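Local coordinates for protein transmembrane oligosaccharyl transferase (PDB 3WAJ) that belongs to the STT3/AglB family of oligosaccharyl transferases, built on a helical transmembrane region of GT-C type, and binds a zinc ion, at residues A[25-30]-A[488-493]; A[33-38]-A[494-499]. All blocks are in the same frame, centred on the assembly; numbering follows the deposited sequence.

Contact 1. Residues A[25-30]-A[488-493]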
loop_
_atom_site.group_PDB
_atom_site.type_symbol
_atom_site.label_atom_id
_atom_site.label_comp_id
_atom_site.label_asym_id
_atom_site.label_seq_id
_atom_site.Cartn_x
_atom_site.Cartn_y
_atom_site.Cartn_z
ATOM N N VAL A 25 -12.378 -18.189 -11.593
ATOM C CA VAL A 25 -13.508 -17.577 -10.908
ATOM C C VAL A 25 -13.601 -18.139 -9.502
ATOM O O VAL A 25 -13.824 -17.398 -8.543
ATOM C CB VAL A 25 -14.839 -17.803 -11.644
ATOM C CG1 VAL A 25 -16.008 -17.239 -10.827
ATOM C CG2 VAL A 25 -14.811 -17.152 -13.007
ATOM N N LYS A 26 -13.430 -19.450 -9.389
ATOM C CA LYS A 26 -13.491 -20.130 -8.097
ATOM C C LYS A 26 -12.455 -19.526 -7.162
ATOM O O LYS A 26 -12.754 -19.196 -6.017
ATOM C CB LYS A 26 -13.261 -21.644 -8.268
ATOM C CG LYS A 26 -13.333 -22.467 -6.973
ATOM C CD LYS A 26 -11.944 -22.707 -6.369
ATOM C CE LYS A 26 -11.977 -23.678 -5.193
ATOM N NZ LYS A 26 -12.827 -23.247 -4.068
ATOM N N LEU A 27 -11.244 -19.361 -7.682
ATOM C CA LEU A 27 -10.134 -18.785 -6.925
ATOM C C LEU A 27 -10.324 -17.295 -6.623
ATOM O O LEU A 27 -10.064 -16.846 -5.513
ATOM C CB LEU A 27 -8.807 -19.018 -7.666
ATOM C CG LEU A 27 -7.842 -20.056 -7.084
ATOM C CD1 LEU A 27 -8.595 -21.200 -6.452
ATOM C CD2 LEU A 27 -6.883 -20.570 -8.149
ATOM N N ARG A 28 -10.798 -16.515 -7.584
ATOM C CA ARG A 28 -10.798 -15.061 -7.386
ATOM C C ARG A 28 -12.095 -14.421 -6.897
ATOM O O ARG A 28 -12.067 -13.367 -6.268
ATOM C CB ARG A 28 -10.266 -14.358 -8.635
ATOM C CG ARG A 28 -8.790 -14.588 -8.831
ATOM C CD ARG A 28 -8.424 -14.726 -10.297
ATOM N NE ARG A 28 -7.117 -15.363 -10.443
ATOM C CZ ARG A 28 -6.058 -14.747 -10.933
ATOM N NH1 ARG A 28 -6.178 -13.502 -11.341
ATOM N NH2 ARG A 28 -4.894 -15.370 -11.031
ATOM N N ILE A 29 -13.223 -15.061 -7.181
ATOM C CA ILE A 29 -14.525 -14.524 -6.795
ATOM C C ILE A 29 -15.146 -15.320 -5.647
ATOM O O ILE A 29 -15.719 -14.748 -4.719
ATOM C CB ILE A 29 -15.479 -14.480 -8.006
ATOM C CG1 ILE A 29 -14.862 -13.626 -9.117
ATOM C CG2 ILE A 29 -16.865 -13.980 -7.611
ATOM C CD1 ILE A 29 -15.850 -13.125 -10.142
ATOM N N LEU A 30 -15.005 -16.641 -5.703
ATOM C CA LEU A 30 -15.683 -17.547 -4.763
ATOM C C LEU A 30 -14.937 -17.771 -3.450
ATOM O O LEU A 30 -15.517 -17.666 -2.369
ATOM C CB LEU A 30 -15.957 -18.898 -5.427
ATOM C CG LEU A 30 -17.328 -19.173 -6.042
ATOM C CD1 LEU A 30 -17.963 -17.936 -6.662
ATOM C CD2 LEU A 30 -17.201 -20.289 -7.068
ATOM N N LEU A 488 -1.343 -23.752 -3.092
ATOM C CA LEU A 488 -1.029 -22.412 -2.590
ATOM C C LEU A 488 -2.050 -21.379 -3.076
ATOM O O LEU A 488 -2.508 -20.538 -2.305
ATOM C CB LEU A 488 0.394 -21.996 -2.988
ATOM C CG LEU A 488 1.559 -22.445 -2.098
ATOM C CD1 LEU A 488 1.087 -22.721 -0.680
ATOM C CD2 LEU A 488 2.276 -23.649 -2.670
ATOM N N ALA A 489 -2.406 -21.473 -4.355
ATOM C CA ALA A 489 -3.377 -20.577 -4.977
ATOM C C ALA A 489 -4.758 -20.665 -4.343
ATOM O O ALA A 489 -5.490 -19.684 -4.317
ATOM C CB ALA A 489 -3.476 -20.867 -6.439
ATOM N N ASP A 490 -5.130 -21.846 -3.862
ATOM C CA ASP A 490 -6.399 -21.990 -3.168
ATOM C C ASP A 490 -6.292 -21.473 -1.724
ATOM O O ASP A 490 -7.199 -20.790 -1.217
ATOM C CB ASP A 490 -6.877 -23.442 -3.206
ATOM C CG ASP A 490 -8.250 -23.610 -2.603
ATOM O OD1 ASP A 490 -9.242 -23.379 -3.332
ATOM O OD2 ASP A 490 -8.334 -23.946 -1.398
ATOM N N ALA A 491 -5.167 -21.771 -1.079
ATOM C CA ALA A 491 -4.939 -21.370 0.311
ATOM C C ALA A 491 -4.689 -19.873 0.480
ATOM O O ALA A 491 -4.934 -19.328 1.554
ATOM C CB ALA A 491 -3.794 -22.146 0.897
ATOM N N GLN A 492 -4.173 -19.214 -0.557
ATOM C CA GLN A 492 -3.908 -17.779 -0.485
ATOM C C GLN A 492 -5.098 -16.953 -0.953
ATOM O O GLN A 492 -5.157 -15.765 -0.721
ATOM C CB GLN A 492 -2.698 -17.423 -1.339
ATOM C CG GLN A 492 -1.378 -17.961 -0.851
ATOM C CD GLN A 492 -0.255 -17.648 -1.826
ATOM O OE1 GLN A 492 -0.470 -16.975 -2.838
ATOM N NE2 GLN A 492 0.947 -18.133 -1.528
ATOM N N SER A 493 -6.034 -17.606 -1.623
ATOM C CA SER A 493 -7.146 -16.949 -2.286
ATOM C C SER A 493 -8.353 -16.875 -1.363
ATOM O O SER A 493 -9.371 -16.257 -1.688
ATOM C CB SER A 493 -7.501 -17.757 -3.534
ATOM O OG SER A 493 -8.758 -17.395 -4.046
#

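Contact 2. Residues A[33-38]-A[494-499]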
loop_
_atom_site.group_PDB
_atom_site.type_symbol
_atom_site.label_atom_id
_atom_site.label_comp_id
_atom_site.label_asym_id
_atom_site.label_seq_id
_atom_site.Cartn_x
_atom_site.Cartn_y
_atom_site.Cartn_z
ATOM N N TRP A 33 -15.049 -14.694 -1.078
ATOM C CA TRP A 33 -16.362 -14.046 -1.055
ATOM C C TRP A 33 -16.798 -13.503 0.324
ATOM O O TRP A 33 -17.298 -12.376 0.428
ATOM C CB TRP A 33 -17.430 -15.002 -1.610
ATOM C CG TRP A 33 -18.775 -14.386 -1.661
ATOM C CD1 TRP A 33 -19.670 -14.283 -0.638
ATOM C CD2 TRP A 33 -19.391 -13.772 -2.801
ATOM N NE1 TRP A 33 -20.806 -13.642 -1.069
ATOM C CE2 TRP A 33 -20.664 -13.318 -2.391
ATOM C CE3 TRP A 33 -18.988 -13.559 -4.126
ATOM C CZ2 TRP A 33 -21.539 -12.658 -3.260
ATOM C CZ3 TRP A 33 -19.854 -12.912 -4.988
ATOM C CH2 TRP A 33 -21.118 -12.465 -4.554
ATOM N N ASN A 34 -16.614 -14.296 1.375
ATOM C CA ASN A 34 -17.091 -13.889 2.697
ATOM C C ASN A 34 -16.149 -12.924 3.419
ATOM O O ASN A 34 -16.520 -12.325 4.428
ATOM C CB ASN A 34 -17.440 -15.106 3.575
ATOM C CG ASN A 34 -18.621 -15.903 3.027
ATOM O OD1 ASN A 34 -19.626 -15.336 2.592
ATOM N ND2 ASN A 34 -18.496 -17.227 3.038
ATOM N N SER A 35 -14.935 -12.773 2.902
ATOM C CA SER A 35 -14.032 -11.752 3.427
ATOM C C SER A 35 -14.356 -10.366 2.847
ATOM O O SER A 35 -14.104 -9.341 3.478
ATOM C CB SER A 35 -12.569 -12.102 3.147
ATOM O OG SER A 35 -12.269 -13.424 3.530
ATOM N N VAL A 36 -14.903 -10.351 1.636
ATOM C CA VAL A 36 -15.285 -9.118 0.966
ATOM C C VAL A 36 -16.718 -8.721 1.323
ATOM O O VAL A 36 -16.998 -7.561 1.646
ATOM C CB VAL A 36 -15.114 -9.250 -0.558
ATOM C CG1 VAL A 36 -15.564 -7.972 -1.271
ATOM C CG2 VAL A 36 -13.649 -9.595 -0.910
ATOM N N PHE A 37 -17.630 -9.683 1.294
ATOM C CA PHE A 37 -19.004 -9.378 1.682
ATOM C C PHE A 37 -19.306 -9.778 3.127
ATOM O O PHE A 37 -19.897 -10.819 3.387
ATOM C CB PHE A 37 -19.999 -9.959 0.673
ATOM C CG PHE A 37 -19.743 -9.495 -0.733
ATOM C CD1 PHE A 37 -20.074 -8.195 -1.121
ATOM C CD2 PHE A 37 -19.118 -10.326 -1.652
ATOM C CE1 PHE A 37 -19.807 -7.738 -2.413
ATOM C CE2 PHE A 37 -18.850 -9.882 -2.951
ATOM C CZ PHE A 37 -19.196 -8.585 -3.329
ATOM N N THR A 38 -18.882 -8.919 4.054
ATOM C CA THR A 38 -19.077 -9.125 5.484
ATOM C C THR A 38 -19.954 -8.026 6.033
ATOM O O THR A 38 -20.923 -7.606 5.391
ATOM C CB THR A 38 -17.774 -9.013 6.261
ATOM O OG1 THR A 38 -16.661 -9.018 5.358
ATOM C CG2 THR A 38 -17.645 -10.127 7.284
ATOM N N SER A 494 -8.234 -17.506 -0.202
ATOM C CA SER A 494 -9.380 -17.655 0.685
ATOM C C SER A 494 -9.483 -16.549 1.738
ATOM O O SER A 494 -10.526 -16.381 2.367
ATOM C CB SER A 494 -9.400 -19.050 1.316
ATOM O OG SER A 494 -8.151 -19.378 1.890
ATOM N N TYR A 495 -8.411 -15.784 1.914
ATOM C CA TYR A 495 -8.444 -14.630 2.810
ATOM C C TYR A 495 -8.336 -13.317 2.036
ATOM O O TYR A 495 -7.565 -13.213 1.087
ATOM C CB TYR A 495 -7.327 -14.714 3.864
ATOM C CG TYR A 495 -5.906 -14.591 3.315
ATOM C CD1 TYR A 495 -5.272 -15.679 2.705
ATOM C CD2 TYR A 495 -5.189 -13.393 3.427
ATOM C CE1 TYR A 495 -3.967 -15.577 2.206
ATOM C CE2 TYR A 495 -3.882 -13.281 2.931
ATOM C CZ TYR A 495 -3.276 -14.378 2.320
ATOM O OH TYR A 495 -1.986 -14.282 1.822
ATOM N N ALA A 496 -9.110 -12.316 2.441
ATOM C CA ALA A 496 -8.987 -10.987 1.853
ATOM C C ALA A 496 -8.682 -9.949 2.928
ATOM O O ALA A 496 -9.131 -10.066 4.069
ATOM C CB ALA A 496 -10.244 -10.610 1.081
ATOM N N GLY A 497 -7.918 -8.926 2.559
ATOM C CA GLY A 497 -7.536 -7.896 3.505
ATOM C C GLY A 497 -8.461 -6.694 3.485
ATOM O O GLY A 497 -9.618 -6.794 3.061
ATOM N N GLY A 498 -7.952 -5.553 3.944
ATOM C CA GLY A 498 -8.765 -4.360 4.106
ATOM C C GLY A 498 -8.881 -4.029 5.583
ATOM O O GLY A 498 -8.399 -4.789 6.424
ATOM N N PRO A 499 -9.545 -2.908 5.910
ATOM C CA PRO A 499 -9.725 -2.496 7.309
ATOM C C PRO A 499 -10.478 -3.560 8.128
ATOM O O PRO A 499 -11.328 -4.274 7.588
ATOM C CB PRO A 499 -10.597 -1.236 7.187
ATOM C CG PRO A 499 -11.388 -1.466 5.919
ATOM C CD PRO A 499 -10.373 -2.109 4.988
#

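Contact 1. Residues A[25-30]-A[488-493]
L27 of helix 19-30 leans against A489 and D490 near the end of helix 474-491, bringing together the first and the last helices of the GT-C type transmembrane region. The closest pair of CA atoms is L27 and S493, at 5.8 Å, and most of the touching residues are buried.

The apolar part of the contact is carried by the forked end of L27. Its two methyls divide the work: L27 CD2 meets the methyl A489 CB at 3.8 Å, whereas L27 CD1 lies 4.0 Å from D490 CA and also reaches the carboxylate. Between them, L27 CG rests against the backbone oxygen A489 O, so the leucine also packs on the main chain of this turn. Y486, one turn earlier on the same helix, touches both L27 and K26.

The charged pair is K26 and D490. K26 extends with CG anti to the backbone N (chi1 -179°), then bends at chi2, which carries the chain toward D490, and again at chi4, which sets the direction of NZ; the salt bridge from K26 NZ to D490 OD1 is long, at 3.7 Å, and the methylene CE comes nearer to this oxygen than the ammonium does. The stronger polar partner of K26 is N31, whose OD1 takes a hydrogen bond from NZ while its ND2 makes a weak one to D490 OD1. The one amide thus bridges the two charges.

S493 also faces L27, but its OG is modelled too close to the backbone there to define a bond. On the L27 side the helix widens into a pi-type turn, in which V25 O accepts from both I29 N, at 2.8 Å, and L30 N, at 3.2 Å.

Contact 2. Residues A[33-38]-A[494-499]
The side chain of S35 faces the methyl of A496, and this pair makes up most of a small surface contact, which buries 139 Å² in all. S35 CB and A496 CB stand 3.4 Å apart, and the CA atoms of S35 and A496, the nearest across the two segments, are separated by 5.3 Å. V36 adds one branch to the same methyl: V36 CG2 approaches A496 CB at 4.1 Å, while CG1, anti to the backbone N (chi1 178°), is turned to the ring of F37. V36 is buried, and its side chain also touches A110 of helix 102-118 and L157.

Polar atoms come near without bonding across the two segments. S35 OG lies beside its own backbone N (chi1 -50°), which brings it to 3.5 Å from A496 N and 3.6 Å from S494 O; neither approach is a hydrogen bond. The contact joins the short helix 33-36, which follows the first long helix of the transmembrane region, to the extended connection between helix 474-491 and helix 501-513, the passage toward the C-terminal part of the chain.

Outside the two segments, R42 ties them together. Backbone bonding between V36 and R42 keeps the arginine next to the short helix. Its NH1 donates to both S35 O and A496 O, and NH2 and NE hold G498 O and P499 O.

Contacts 1 and 2 follow one another along both partners: 25-30 leads into 33-38 through a two-residue link that includes N31, and 488-493 runs directly into 494-499. Their centres are 12 Å apart, about 21 Å and 17 Å respectively from the centre of the chain. The buried helix packing of contact 1 thus continues into the more exposed loop packing of contact 2. N31 touches S493 and S494, spanning the step. Neither contact contains a zinc ligand. In sequence, 33-38 lies a few residues before the zinc ligand D47, and L157, bound by the backbone of R28 and touched by V36 and F37, a few before D161 and H163.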